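Local coordinates for 35 kDa hemin binding protein (Porphyromonas gingivalis, PDB 5Y1A), which probably binds hemin and is a cargo of the type IX secretion system, with a thioredoxin domain and a beta-sandwich domain, at residues I96-D99 with Q100-I104; A171-G175 with K176-L180; V316-E319 with S320-P323; I128-K131 with N132-K136. One frame throughout, in Å; residues are numbered along the deposited sequence. Where two conformers were deposited one is given.

Interaction 1 (I96-D99 with Q100-I104); sequences IALD and QTLGI
The carboxylate of Asp99 reaches forward past the end of helix 89-102 to the backbone of Ile104. Its oxygen Asp99 OD1 accepts the backbone N-H of Ile104, 2.9 Å from Ile104 N, and is met nearly along its C-O axis. The other oxygen, Asp99 OD2, accepts a hydrogen bond from a water 2.9 Å away, and the same water donates to Ile104 O at 2.8 Å. Both backbone polar groups of Ile104 are thus tied to one carboxylate. CG anti to the backbone N (chi1 -171°) sends the Asp99 side chain that way. Ile104 lays its CD1 against the helix, 4.0 Å from Leu98 CB and 3.8 Å from Asp99 CA. Behind this, the last helical bond runs from Gly103 N to Asp99 O (2.8 Å). The preceding turn is closed by Leu102 N on Leu98 O at 2.8 Å, and Leu98 CD2 lies 4.2 Å from Leu102 CD1. Gly103 then breaks the helix with positive phi (75°). Leu98, Leu102 and Ile104 all pack on Phe43 of strand 34-44, in the thioredoxin domain. An acid accepting an N-H just past the helix end ties the departing chain back to the last turn.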
ATOM      1  N   ILE A  96      -1.901 -16.870  -1.139  1.00  9.27           N
ATOM      2  CA  ILE A  96      -2.618 -18.131  -0.861  1.00  9.81           C
ATOM      3  C   ILE A  96      -4.143 -17.967  -0.951  1.00  9.18           C
ATOM      4  O   ILE A  96      -4.833 -18.834  -1.496  1.00  8.65           O
ATOM      5  CB  ILE A  96      -2.190 -18.671   0.533  1.00 10.28           C
ATOM      6  CG1 ILE A  96      -0.743 -19.178   0.425  1.00 11.02           C
ATOM      7  CG2 ILE A  96      -3.178 -19.752   1.078  1.00 11.49           C
ATOM      8  CD1 ILE A  96      -0.082 -19.443   1.792  1.00 14.30           C
ATOM      9  N   ALA A  97      -4.648 -16.850  -0.431  1.00  8.18           N
ATOM     10  CA  ALA A  97      -6.069 -16.537  -0.471  1.00  8.61           C
ATOM     11  C   ALA A  97      -6.544 -16.307  -1.898  1.00  8.44           C
ATOM     12  O   ALA A  97      -7.582 -16.839  -2.305  1.00  9.55           O
ATOM     13  CB  ALA A  97      -6.383 -15.295   0.429  1.00  8.24           C
ATOM     14  N   LEU A  98      -5.769 -15.537  -2.659  1.00  8.23           N
ATOM     15  CA  LEU A  98      -6.092 -15.226  -4.057  1.00  8.54           C
ATOM     16  C   LEU A  98      -6.039 -16.510  -4.886  1.00  8.41           C
ATOM     17  O   LEU A  98      -6.855 -16.707  -5.788  1.00  9.10           O
ATOM     18  CB  LEU A  98      -5.114 -14.176  -4.613  1.00  8.10           C
ATOM     19  CG  LEU A  98      -5.399 -12.745  -4.107  1.00  9.88           C
ATOM     20  CD1 LEU A  98      -4.246 -11.798  -4.405  1.00  8.99           C
ATOM     21  CD2 LEU A  98      -6.718 -12.213  -4.712  1.00 10.27           C
ATOM     22  N   ASP A  99      -5.053 -17.358  -4.593  1.00  8.12           N
ATOM     23  CA  ASP A  99      -4.966 -18.673  -5.249  1.00  9.09           C
ATOM     24  C   ASP A  99      -6.219 -19.542  -4.973  1.00  8.78           C
ATOM     25  O   ASP A  99      -6.828 -20.097  -5.896  1.00  8.04           O
ATOM     26  CB  ASP A  99      -3.685 -19.382  -4.799  1.00  8.53           C
ATOM     27  CG  ASP A  99      -3.394 -20.663  -5.583  1.00  9.76           C
ATOM     28  OD1 ASP A  99      -3.858 -20.830  -6.756  1.00 12.00           O
ATOM     29  OD2 ASP A  99      -2.676 -21.521  -5.000  1.00 12.14           O
ATOM     30  N   GLN A 100      -6.617 -19.639  -3.712  1.00  9.65           N
ATOM     31  CA  GLN A 100      -7.851 -20.340  -3.361  1.00 10.86           C
ATOM     32  C   GLN A 100      -9.060 -19.815  -4.164  1.00 10.75           C
ATOM     33  O   GLN A 100      -9.892 -20.594  -4.640  1.00 12.72           O
ATOM     34  CB  GLN A 100      -8.107 -20.246  -1.856  1.00 10.37           C
ATOM     35  CG  GLN A 100      -9.324 -21.088  -1.392  1.00 13.89           C
ATOM     36  CD  GLN A 100      -9.221 -22.568  -1.790  1.00 17.47           C
ATOM     37  OE1 GLN A 100      -8.174 -23.207  -1.595  1.00 17.90           O
ATOM     38  NE2 GLN A 100     -10.313 -23.123  -2.341  1.00 18.72           N
ATOM     39  N   THR A 101      -9.128 -18.509  -4.351  1.00 10.30           N
ATOM     40  CA  THR A 101     -10.234 -17.877  -5.039  1.00 10.06           C
ATOM     41  C   THR A 101     -10.196 -18.003  -6.559  1.00 10.55           C
ATOM     42  O   THR A 101     -11.224 -18.322  -7.207  1.00 10.71           O
ATOM     43  CB  THR A 101     -10.301 -16.376  -4.602  1.00  9.42           C
ATOM     44  OG1 THR A 101     -10.546 -16.346  -3.197  1.00 11.61           O
ATOM     45  CG2 THR A 101     -11.426 -15.604  -5.338  1.00 11.06           C
ATOM     46  N   LEU A 102      -9.018 -17.791  -7.130  1.00 10.27           N
ATOM     47  CA  LEU A 102      -8.894 -17.628  -8.578  1.00  9.96           C
ATOM     48  C   LEU A 102      -8.256 -18.811  -9.320  1.00 10.32           C
ATOM     49  O   LEU A 102      -8.514 -19.023 -10.529  1.00 10.29           O
ATOM     50  CB  LEU A 102      -8.105 -16.343  -8.884  1.00  8.99           C
ATOM     51  CG  LEU A 102      -8.667 -15.042  -8.326  1.00 10.24           C
ATOM     52  CD1 LEU A 102      -7.568 -13.978  -8.433  1.00 10.98           C
ATOM     53  CD2 LEU A 102      -9.889 -14.628  -9.157  1.00 11.42           C
ATOM     54  N   GLY A 103      -7.431 -19.579  -8.604  1.00 11.03           N
ATOM     55  CA  GLY A 103      -6.730 -20.713  -9.207  1.00 11.29           C
ATOM     56  C   GLY A 103      -5.593 -20.189 -10.084  1.00 12.18           C
ATOM     57  O   GLY A 103      -5.717 -20.153 -11.304  1.00 12.73           O
ATOM     58  N   ILE A 104      -4.493 -19.806  -9.442  1.00 11.54           N
ATOM     59  CA  ILE A 104      -3.326 -19.188 -10.108  1.00 11.57           C
ATOM     60  C   ILE A 104      -2.332 -20.280 -10.483  1.00 12.40           C
ATOM     61  O   ILE A 104      -1.666 -20.826  -9.623  1.00 13.27           O
ATOM     62  CB  ILE A 104      -2.655 -18.151  -9.147  1.00 12.02           C
ATOM     63  CG1 ILE A 104      -3.700 -17.087  -8.780  1.00 10.39           C
ATOM     64  CG2 ILE A 104      -1.382 -17.520  -9.801  1.00 11.91           C
ATOM     65  CD1 ILE A 104      -3.340 -16.198  -7.578  1.00 11.25           C
TER
HETATM   66  O   HOH W   1      -1.000 -22.242  -7.274  1.00 14.71           O

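Interaction 2 (A171-G175 with K176-L180); sequences ADLIG and KPLML
Lys176 O accepts a hydrogen bond from a water 2.8 Å away, and that water also takes a weak hydrogen bond from Gly175 N, bridging the two over one face of a tight turn. The turn itself is closed by Lys176 N on Leu173 O at 3.0 Å; the donor stands above the carbonyl plane, 38° out of it, while the N-H points fairly straight at the oxygen (159°). This is a type II beta turn from Leu173 to Lys176, with Gly175 at its third position. There phi is 102°, a backbone shape suited to a residue without a side chain, as is usual at this position. The turn lies in the connection between strands 161-169 and 179-186, which belong to different sheets, so it helps carry the chain from one to the other. In one of its two conformers the Lys176 side chain is extended beyond CG and runs back along the first half of the turn. Its CD then passes obliquely 4.1 Å from Leu173 CD1, its CE comes 3.3 Å from Asp172 O, and a second water can join the charged ends, donating to Asp172 OD2 at 2.8 Å and accepting from Lys176 NZ at 2.9 Å. On the buried side Leu178 CD1 touches Leu173 CB at 4.1 Å. Leu173 also meets Pro144, and Leu178 packs on Val169 of strand 161-169.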
ATOM      1  N   ALA A 171     -28.197   1.621  -3.643  1.00 14.99           N
ATOM      2  CA  ALA A 171     -29.265   0.934  -2.889  1.00 15.92           C
ATOM      3  C   ALA A 171     -29.287  -0.594  -3.011  1.00 16.14           C
ATOM      4  O   ALA A 171     -29.566  -1.312  -2.038  1.00 16.33           O
ATOM      5  CB  ALA A 171     -30.655   1.522  -3.283  1.00 15.78           C
ATOM      6  N   ASP A 172     -28.994  -1.094  -4.204  1.00 16.36           N
ATOM      7  CA  ASP A 172     -29.079  -2.519  -4.465  1.00 16.71           C
ATOM      8  C   ASP A 172     -28.012  -3.325  -3.712  1.00 16.51           C
ATOM      9  O   ASP A 172     -28.144  -4.542  -3.531  1.00 15.56           O
ATOM     10  CB  ASP A 172     -29.036  -2.790  -5.963  1.00 17.00           C
ATOM     11  CG  ASP A 172     -27.729  -2.348  -6.609  1.00 19.89           C
ATOM     12  OD1 ASP A 172     -27.505  -1.128  -6.808  1.00 21.41           O
ATOM     13  OD2 ASP A 172     -26.925  -3.235  -6.924  1.00 21.80           O
ATOM     14  N   LEU A 173     -26.976  -2.632  -3.249  1.00 15.87           N
ATOM     15  CA  LEU A 173     -25.896  -3.280  -2.528  1.00 16.43           C
ATOM     16  C   LEU A 173     -26.063  -3.211  -1.005  1.00 16.50           C
ATOM     17  O   LEU A 173     -25.380  -3.935  -0.263  1.00 16.15           O
ATOM     18  CB  LEU A 173     -24.565  -2.657  -2.962  1.00 16.74           C
ATOM     19  CG  LEU A 173     -23.648  -3.447  -3.907  1.00 19.23           C
ATOM     20  CD1 LEU A 173     -24.338  -4.193  -5.024  1.00 22.38           C
ATOM     21  CD2 LEU A 173     -22.482  -2.582  -4.435  1.00 16.68           C
ATOM     22  N   ILE A 174     -26.960  -2.348  -0.531  1.00 16.17           N
ATOM     23  CA  ILE A 174     -27.075  -2.115   0.920  1.00 16.87           C
ATOM     24  C   ILE A 174     -27.608  -3.379   1.596  1.00 17.14           C
ATOM     25  O   ILE A 174     -28.666  -3.891   1.218  1.00 17.78           O
ATOM     26  CB  ILE A 174     -27.966  -0.878   1.267  1.00 16.63           C
ATOM     27  CG1 ILE A 174     -27.396   0.406   0.641  1.00 17.25           C
ATOM     28  CG2 ILE A 174     -28.133  -0.743   2.773  1.00 17.37           C
ATOM     29  CD1 ILE A 174     -28.275   1.665   0.830  1.00 17.32           C
ATOM     30  N   GLY A 175     -26.863  -3.889   2.577  1.00 16.36           N
ATOM     31  CA  GLY A 175     -27.220  -5.162   3.202  1.00 16.23           C
ATOM     32  C   GLY A 175     -26.417  -6.369   2.754  1.00 15.63           C
ATOM     33  O   GLY A 175     -26.378  -7.389   3.459  1.00 16.71           O
ATOM     34  N   LYS A 176     -25.770  -6.265   1.594  0.50 15.00           N
ATOM     35  CA  LYS A 176     -24.934  -7.348   1.081  0.50 13.98           C
ATOM     36  C   LYS A 176     -23.623  -7.421   1.858  0.50 14.22           C
ATOM     37  O   LYS A 176     -23.174  -6.398   2.390  0.50 13.98           O
ATOM     38  CB  LYS A 176     -24.678  -7.152  -0.417  0.50 13.89           C
ATOM     39  CG  LYS A 176     -25.915  -7.456  -1.244  0.50 12.56           C
ATOM     40  CD  LYS A 176     -25.676  -7.344  -2.737  0.50 11.25           C
ATOM     41  CE  LYS A 176     -26.977  -7.661  -3.477  0.50 10.63           C
ATOM     42  NZ  LYS A 176     -26.758  -8.101  -4.895  0.50 11.18           N
ATOM     43  N   PRO A 177     -23.017  -8.623   1.948  1.00 14.44           N
ATOM     44  CA  PRO A 177     -21.726  -8.718   2.652  1.00 14.51           C
ATOM     45  C   PRO A 177     -20.663  -8.139   1.761  1.00 15.14           C
ATOM     46  O   PRO A 177     -20.260  -8.765   0.783  1.00 16.58           O
ATOM     47  CB  PRO A 177     -21.513 -10.220   2.862  1.00 14.93           C
ATOM     48  CG  PRO A 177     -22.419 -10.900   1.944  1.00 16.04           C
ATOM     49  CD  PRO A 177     -23.463  -9.941   1.442  1.00 13.99           C
ATOM     50  N   LEU A 178     -20.270  -6.916   2.068  1.00 13.77           N
ATOM     51  CA  LEU A 178     -19.274  -6.227   1.254  1.00 13.38           C
ATOM     52  C   LEU A 178     -18.031  -6.108   2.111  1.00 12.80           C
ATOM     53  O   LEU A 178     -18.122  -5.905   3.325  1.00 11.54           O
ATOM     54  CB  LEU A 178     -19.755  -4.836   0.850  1.00 13.96           C
ATOM     55  CG  LEU A 178     -21.055  -4.827   0.015  1.00 14.53           C
ATOM     56  CD1 LEU A 178     -21.497  -3.380  -0.266  1.00 17.63           C
ATOM     57  CD2 LEU A 178     -20.835  -5.537  -1.277  1.00 14.09           C
ATOM     58  N   MET A 179     -16.878  -6.200   1.450  1.00 11.15           N
ATOM     59  CA  MET A 179     -15.596  -6.211   2.129  1.00 10.70           C
ATOM     60  C   MET A 179     -14.770  -5.007   1.677  1.00 10.30           C
ATOM     61  O   MET A 179     -14.935  -4.518   0.565  1.00 10.56           O
ATOM     62  CB  MET A 179     -14.846  -7.499   1.759  1.00 11.02           C
ATOM     63  CG  MET A 179     -15.656  -8.788   1.920  1.00 12.03           C
ATOM     64  SD  MET A 179     -16.297  -9.053   3.610  1.00 11.31           S
ATOM     65  CE  MET A 179     -14.786  -9.379   4.419  1.00 13.84           C
ATOM     66  N   LEU A 180     -13.889  -4.536   2.549  1.00  9.41           N
ATOM     67  CA  LEU A 180     -12.873  -3.582   2.119  1.00  9.09           C
ATOM     68  C   LEU A 180     -11.465  -4.132   2.368  1.00  8.96           C
ATOM     69  O   LEU A 180     -11.154  -4.647   3.468  1.00  9.48           O
ATOM     70  CB  LEU A 180     -13.066  -2.222   2.805  1.00  9.50           C
ATOM     71  CG  LEU A 180     -12.115  -1.184   2.223  1.00 10.66           C
ATOM     72  CD1 LEU A 180     -12.857  -0.057   1.588  1.00 16.63           C
ATOM     73  CD2 LEU A 180     -11.115  -0.707   3.290  1.00 17.86           C
TER
HETATM   74  O   HOH W   2     -27.183  -5.980  -6.839  1.00 35.51           O
HETATM   75  O   HOH W   3     -24.279  -4.119   3.563  1.00 16.60           O

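Interaction 3 (V316-E319 with S320-P323); sequences VKNE and SLVP
Leu321 folds back over the three residues from Lys317 to Glu319, and its side chain carries most of the contact. From CB the chain sets out with CG anti to the carbonyl carbon and beside the backbone N (chi1 -60°), which turns the isopropyl end toward the preceding backbone. CG lies 4.1 Å from Glu319 N. Beyond it the two methyls part: CD1 comes 3.7 Å from Asn318 OD1, the two side chains crossing at a slant, while CD2 rests 3.5 Å from Lys317 O and reaches Val316 CG2 at 4.3 Å. The backbone beneath CD2 is an inverse gamma turn centred on Asn318, in which Glu319 N makes a weak bond to Lys317 O. Asn318 OD1 is held by the backbone N of Ile297 in strand 296-298, and Leu321 packs on Ile297 too. On the outer side, in one of the two conformers of Lys317, its NZ forms a salt bridge with Glu319 OE1 at 2.7 Å, approaching from above the carboxylate plane, 46° out of it; the pair straddles the turn. The whole bend links strand 315-316 to strand 324-332 of an antiparallel sheet. Between 316-319 and 320-323 the contact is van der Waals only: Leu321 methyls lie on Val316 and against the carbonyl oxygen of Lys317 and Asn318 OD1, without hydrogen bonding, while the charged pair stays within 316-319.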
ATOM      1  N   VAL A 316      22.608  10.236  11.784  1.00 19.98           N
ATOM      2  CA  VAL A 316      23.221  11.431  11.217  1.00 19.45           C
ATOM      3  C   VAL A 316      24.084  12.165  12.197  1.00 18.99           C
ATOM      4  O   VAL A 316      23.912  12.059  13.410  1.00 19.08           O
ATOM      5  CB  VAL A 316      22.195  12.452  10.600  1.00 19.28           C
ATOM      6  CG1 VAL A 316      21.353  11.781   9.521  1.00 18.66           C
ATOM      7  CG2 VAL A 316      21.342  13.145  11.706  1.00 18.95           C
ATOM      8  N   LYS A 317      25.042  12.909  11.661  0.50 19.31           N
ATOM      9  CA  LYS A 317      25.885  13.754  12.479  0.50 19.20           C
ATOM     10  C   LYS A 317      25.071  14.875  13.116  0.50 19.09           C
ATOM     11  O   LYS A 317      24.268  15.529  12.453  0.50 18.79           O
ATOM     12  CB  LYS A 317      27.030  14.322  11.643  0.50 19.65           C
ATOM     13  CG  LYS A 317      28.173  14.813  12.484  0.50 19.74           C
ATOM     14  CD  LYS A 317      29.106  15.658  11.669  0.50 21.80           C
ATOM     15  CE  LYS A 317      30.198  16.221  12.538  0.50 22.47           C
ATOM     16  NZ  LYS A 317      31.051  17.151  11.761  0.50 25.23           N
ATOM     17  N   ASN A 318      25.286  15.076  14.413  1.00 19.27           N
ATOM     18  CA  ASN A 318      24.578  16.086  15.189  1.00 19.23           C
ATOM     19  C   ASN A 318      25.185  17.486  15.031  1.00 19.64           C
ATOM     20  O   ASN A 318      25.751  18.041  15.976  1.00 19.39           O
ATOM     21  CB  ASN A 318      24.525  15.656  16.665  1.00 18.83           C
ATOM     22  CG  ASN A 318      23.685  16.577  17.516  1.00 18.99           C
ATOM     23  OD1 ASN A 318      22.809  17.297  17.016  1.00 17.73           O
ATOM     24  ND2 ASN A 318      23.951  16.571  18.820  1.00 19.03           N
ATOM     25  N   GLU A 319      25.047  18.059  13.834  1.00 20.23           N
ATOM     26  CA  GLU A 319      25.654  19.346  13.513  1.00 21.61           C
ATOM     27  C   GLU A 319      24.970  19.976  12.297  1.00 20.19           C
ATOM     28  O   GLU A 319      24.615  19.271  11.341  1.00 20.16           O
ATOM     29  CB  GLU A 319      27.158  19.157  13.247  1.00 22.37           C
ATOM     30  CG  GLU A 319      27.942  20.446  13.020  1.00 25.41           C
ATOM     31  CD  GLU A 319      29.402  20.180  12.707  1.00 25.73           C
ATOM     32  OE1 GLU A 319      29.950  19.175  13.211  1.00 34.30           O
ATOM     33  OE2 GLU A 319      30.001  20.971  11.946  1.00 32.79           O
ATOM     34  N   SER A 320      24.798  21.297  12.348  1.00 19.29           N
ATOM     35  CA  SER A 320      24.161  22.080  11.266  1.00 19.14           C
ATOM     36  C   SER A 320      22.893  21.433  10.735  1.00 18.33           C
ATOM     37  O   SER A 320      22.684  21.355   9.537  1.00 18.11           O
ATOM     38  CB  SER A 320      25.151  22.352  10.119  1.00 19.69           C
ATOM     39  OG  SER A 320      26.313  22.981  10.632  1.00 22.25           O
ATOM     40  N   LEU A 321      22.049  20.960  11.649  1.00 17.72           N
ATOM     41  CA  LEU A 321      20.831  20.248  11.259  1.00 16.64           C
ATOM     42  C   LEU A 321      19.866  21.170  10.530  1.00 15.96           C
ATOM     43  O   LEU A 321      19.551  22.278  11.018  1.00 16.03           O
ATOM     44  CB  LEU A 321      20.154  19.648  12.497  1.00 16.27           C
ATOM     45  CG  LEU A 321      20.973  18.627  13.304  1.00 16.92           C
ATOM     46  CD1 LEU A 321      20.163  18.223  14.542  1.00 16.40           C
ATOM     47  CD2 LEU A 321      21.343  17.405  12.449  1.00 15.82           C
ATOM     48  N   VAL A 322      19.408  20.720   9.363  1.00 15.70           N
ATOM     49  CA  VAL A 322      18.450  21.478   8.583  1.00 15.69           C
ATOM     50  C   VAL A 322      17.060  21.266   9.188  1.00 15.96           C
ATOM     51  O   VAL A 322      16.843  20.265   9.887  1.00 15.68           O
ATOM     52  CB  VAL A 322      18.445  21.074   7.077  1.00 16.06           C
ATOM     53  CG1 VAL A 322      19.828  21.295   6.451  1.00 15.62           C
ATOM     54  CG2 VAL A 322      17.940  19.628   6.878  1.00 17.79           C
ATOM     55  N   PRO A 323      16.123  22.197   8.918  1.00 16.37           N
ATOM     56  CA  PRO A 323      14.768  22.063   9.448  1.00 16.06           C
ATOM     57  C   PRO A 323      14.128  20.727   9.082  1.00 15.56           C
ATOM     58  O   PRO A 323      14.286  20.220   7.964  1.00 15.39           O
ATOM     59  CB  PRO A 323      14.028  23.234   8.801  1.00 15.96           C
ATOM     60  CG  PRO A 323      15.107  24.281   8.680  1.00 15.95           C
ATOM     61  CD  PRO A 323      16.264  23.455   8.156  1.00 16.36           C
TER

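Interaction 4 (I128-K131 with N132-K136); sequences IAIK and NKIMK
Backbone bonds between Ile128-Lys131 and Asn132-Met135 knit two successive turns of helix 127-138. Asn132 N donates to Ile128 O at 2.9 Å, Lys133 N to Ala129 O at 3.1 Å, Ile134 N to Ile130 O at 2.9 Å and Met135 N to Lys131 O at 2.8 Å. These are regular i to i+4 bonds; the one from Ile134 N meets Ile130 O nearly along the carbonyl axis, with a C=O...N angle of 163°.

Apolar contact is made by the pair four residues apart on the buried side. Ile134 swings its CG1 arm beside the backbone N (chi1 -66°), which places CD1 4.0 Å from Ile130 CG2, the two side chains crossing at an angle.

Side-chain carbons also rest on carbonyl oxygens of the preceding turn. Ile134 CG1 comes close over Ile130 O, Met135 CG lies 3.5 Å from Lys131 O, and Asn132 CG sits 3.3 Å from Ile128 O, with the amide folded back over that turn.

The polar side chains fan out around the helix. Lys131 extends from a CG anti to the backbone N, alongside Met135. Lys133 also runs out straight, and its NZ is bonded to Asn121 OD1 and Ser123 O.

The helix belongs to the thioredoxin domain. Ile130 packs on Arg57, Ile58 and Ala61 and Ile134 on Ile62, all of helix 51-63; Ile130 also meets Phe110 of strand 109-112, which Lys133 touches together with Val112.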
ATOM      1  N   ILE A 128      -2.219  -5.441 -26.415  1.00 15.97           N
ATOM      2  CA  ILE A 128      -3.611  -5.199 -26.837  1.00 15.43           C
ATOM      3  C   ILE A 128      -4.617  -6.148 -26.139  1.00 15.12           C
ATOM      4  O   ILE A 128      -5.718  -5.736 -25.795  1.00 15.31           O
ATOM      5  CB  ILE A 128      -3.809  -5.228 -28.391  1.00 16.36           C
ATOM      6  CG1 ILE A 128      -5.225  -4.739 -28.753  1.00 15.75           C
ATOM      7  CG2 ILE A 128      -3.552  -6.629 -28.964  1.00 15.20           C
ATOM      8  CD1 ILE A 128      -5.487  -3.287 -28.397  1.00 18.29           C
ATOM      9  N   ALA A 129      -4.212  -7.391 -25.911  1.00 14.97           N
ATOM     10  CA  ALA A 129      -5.082  -8.379 -25.260  1.00 14.66           C
ATOM     11  C   ALA A 129      -5.263  -7.980 -23.796  1.00 14.81           C
ATOM     12  O   ALA A 129      -6.369  -8.044 -23.257  1.00 14.24           O
ATOM     13  CB  ALA A 129      -4.496  -9.754 -25.383  1.00 14.21           C
ATOM     14  N   ILE A 130      -4.175  -7.545 -23.165  1.00 13.95           N
ATOM     15  CA  ILE A 130      -4.261  -6.991 -21.811  1.00 14.57           C
ATOM     16  C   ILE A 130      -5.178  -5.764 -21.781  1.00 15.32           C
ATOM     17  O   ILE A 130      -6.044  -5.651 -20.908  1.00 14.46           O
ATOM     18  CB  ILE A 130      -2.867  -6.622 -21.247  1.00 14.30           C
ATOM     19  CG1 ILE A 130      -1.919  -7.831 -21.267  1.00 14.67           C
ATOM     20  CG2 ILE A 130      -3.026  -5.972 -19.859  1.00 14.93           C
ATOM     21  CD1 ILE A 130      -0.424  -7.431 -21.132  1.00 13.95           C
ATOM     22  N   LYS A 131      -5.003  -4.843 -22.732  1.00 15.09           N
ATOM     23  CA  LYS A 131      -5.863  -3.662 -22.790  1.00 15.99           C
ATOM     24  C   LYS A 131      -7.352  -4.048 -22.858  1.00 15.53           C
ATOM     25  O   LYS A 131      -8.188  -3.471 -22.155  1.00 15.55           O
ATOM     26  CB  LYS A 131      -5.500  -2.799 -24.002  1.00 16.50           C
ATOM     27  CG  LYS A 131      -6.117  -1.419 -23.927  1.00 19.01           C
ATOM     28  CD  LYS A 131      -6.215  -0.766 -25.274  1.00 22.70           C
ATOM     29  CE  LYS A 131      -7.244   0.352 -25.207  1.00 25.16           C
ATOM     30  NZ  LYS A 131      -7.746   0.657 -26.585  1.00 28.37           N
ATOM     31  N   ASN A 132      -7.667  -5.029 -23.699  1.00 15.79           N
ATOM     32  CA  ASN A 132      -9.043  -5.502 -23.854  1.00 16.10           C
ATOM     33  C   ASN A 132      -9.620  -6.078 -22.556  1.00 15.75           C
ATOM     34  O   ASN A 132     -10.786  -5.811 -22.220  1.00 15.47           O
ATOM     35  CB  ASN A 132      -9.155  -6.517 -24.988  1.00 16.54           C
ATOM     36  CG  ASN A 132      -9.004  -5.875 -26.399  1.00 19.86           C
ATOM     37  OD1 ASN A 132      -8.807  -6.582 -27.374  1.00 25.37           O
ATOM     38  ND2 ASN A 132      -9.080  -4.559 -26.482  1.00 22.97           N
ATOM     39  N   LYS A 133      -8.801  -6.825 -21.817  1.00 15.33           N
ATOM     40  CA  LYS A 133      -9.204  -7.336 -20.488  1.00 15.18           C
ATOM     41  C   LYS A 133      -9.470  -6.182 -19.523  1.00 14.66           C
ATOM     42  O   LYS A 133     -10.474  -6.203 -18.785  1.00 13.98           O
ATOM     43  CB  LYS A 133      -8.136  -8.287 -19.911  1.00 15.30           C
ATOM     44  CG  LYS A 133      -8.287  -9.772 -20.298  1.00 15.45           C
ATOM     45  CD  LYS A 133      -7.222 -10.626 -19.582  1.00 16.95           C
ATOM     46  CE  LYS A 133      -7.537 -12.095 -19.663  1.00 20.54           C
ATOM     47  NZ  LYS A 133      -6.597 -12.936 -18.859  1.00 21.96           N
ATOM     48  N   ILE A 134      -8.595  -5.168 -19.537  1.00 13.96           N
ATOM     49  CA  ILE A 134      -8.784  -3.973 -18.703  1.00 13.76           C
ATOM     50  C   ILE A 134     -10.094  -3.262 -19.058  1.00 14.62           C
ATOM     51  O   ILE A 134     -10.863  -2.886 -18.179  1.00 14.16           O
ATOM     52  CB  ILE A 134      -7.611  -2.993 -18.845  1.00 14.03           C
ATOM     53  CG1 ILE A 134      -6.321  -3.621 -18.269  1.00 12.47           C
ATOM     54  CG2 ILE A 134      -7.959  -1.646 -18.218  1.00 14.44           C
ATOM     55  CD1 ILE A 134      -4.991  -2.778 -18.545  1.00 13.18           C
ATOM     56  N   MET A 135     -10.361  -3.116 -20.353  1.00 14.90           N
ATOM     57  CA  MET A 135     -11.565  -2.407 -20.780  1.00 16.04           C
ATOM     58  C   MET A 135     -12.832  -3.171 -20.390  1.00 16.40           C
ATOM     59  O   MET A 135     -13.857  -2.560 -20.064  1.00 17.17           O
ATOM     60  CB  MET A 135     -11.496  -2.041 -22.275  1.00 16.39           C
ATOM     61  CG  MET A 135     -10.490  -0.903 -22.553  1.00 15.48           C
ATOM     62  SD  MET A 135     -10.721   0.661 -21.690  1.00 17.65           S
ATOM     63  CE  MET A 135     -12.395   1.110 -22.123  1.00 22.02           C
ATOM     64  N   LYS A 136     -12.742  -4.495 -20.374  0.50 16.82           N
ATOM     65  CA  LYS A 136     -13.832  -5.334 -19.904  0.50 17.44           C
ATOM     66  C   LYS A 136     -14.074  -5.065 -18.416  0.50 17.37           C
ATOM     67  O   LYS A 136     -15.217  -4.991 -17.957  0.50 17.16           O
ATOM     68  CB  LYS A 136     -13.478  -6.799 -20.136  0.50 18.05           C
ATOM     69  CG  LYS A 136     -14.654  -7.758 -20.143  0.50 18.88           C
ATOM     70  CD  LYS A 136     -14.345  -8.938 -21.065  0.50 21.16           C
ATOM     71  CE  LYS A 136     -14.791 -10.265 -20.479  0.50 21.69           C
ATOM     72  NZ  LYS A 136     -16.151 -10.222 -19.869  0.50 23.94           N
TER

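Interactions 1 and 4 lie on helices of the thioredoxin domain, their centres about 21 Å apart; both have regular backbone bonds, and interaction 1 adds a carboxylate that ties down the chain just past the helix end. Both set buried aliphatic side chains against the domain interior, and both touch strand 109-112. Interactions 2 and 3 are connections between strands. Interaction 2 joins two sheets through a turn with a bonded backbone and bridging waters, over two buried leucines. Interaction 3, about 49 Å from interaction 1 between centres, is a surface contact in the C-terminal sheet, with leucine methyls packed on the backbone and a salt bridge within 316-319, seen in one lysine conformer.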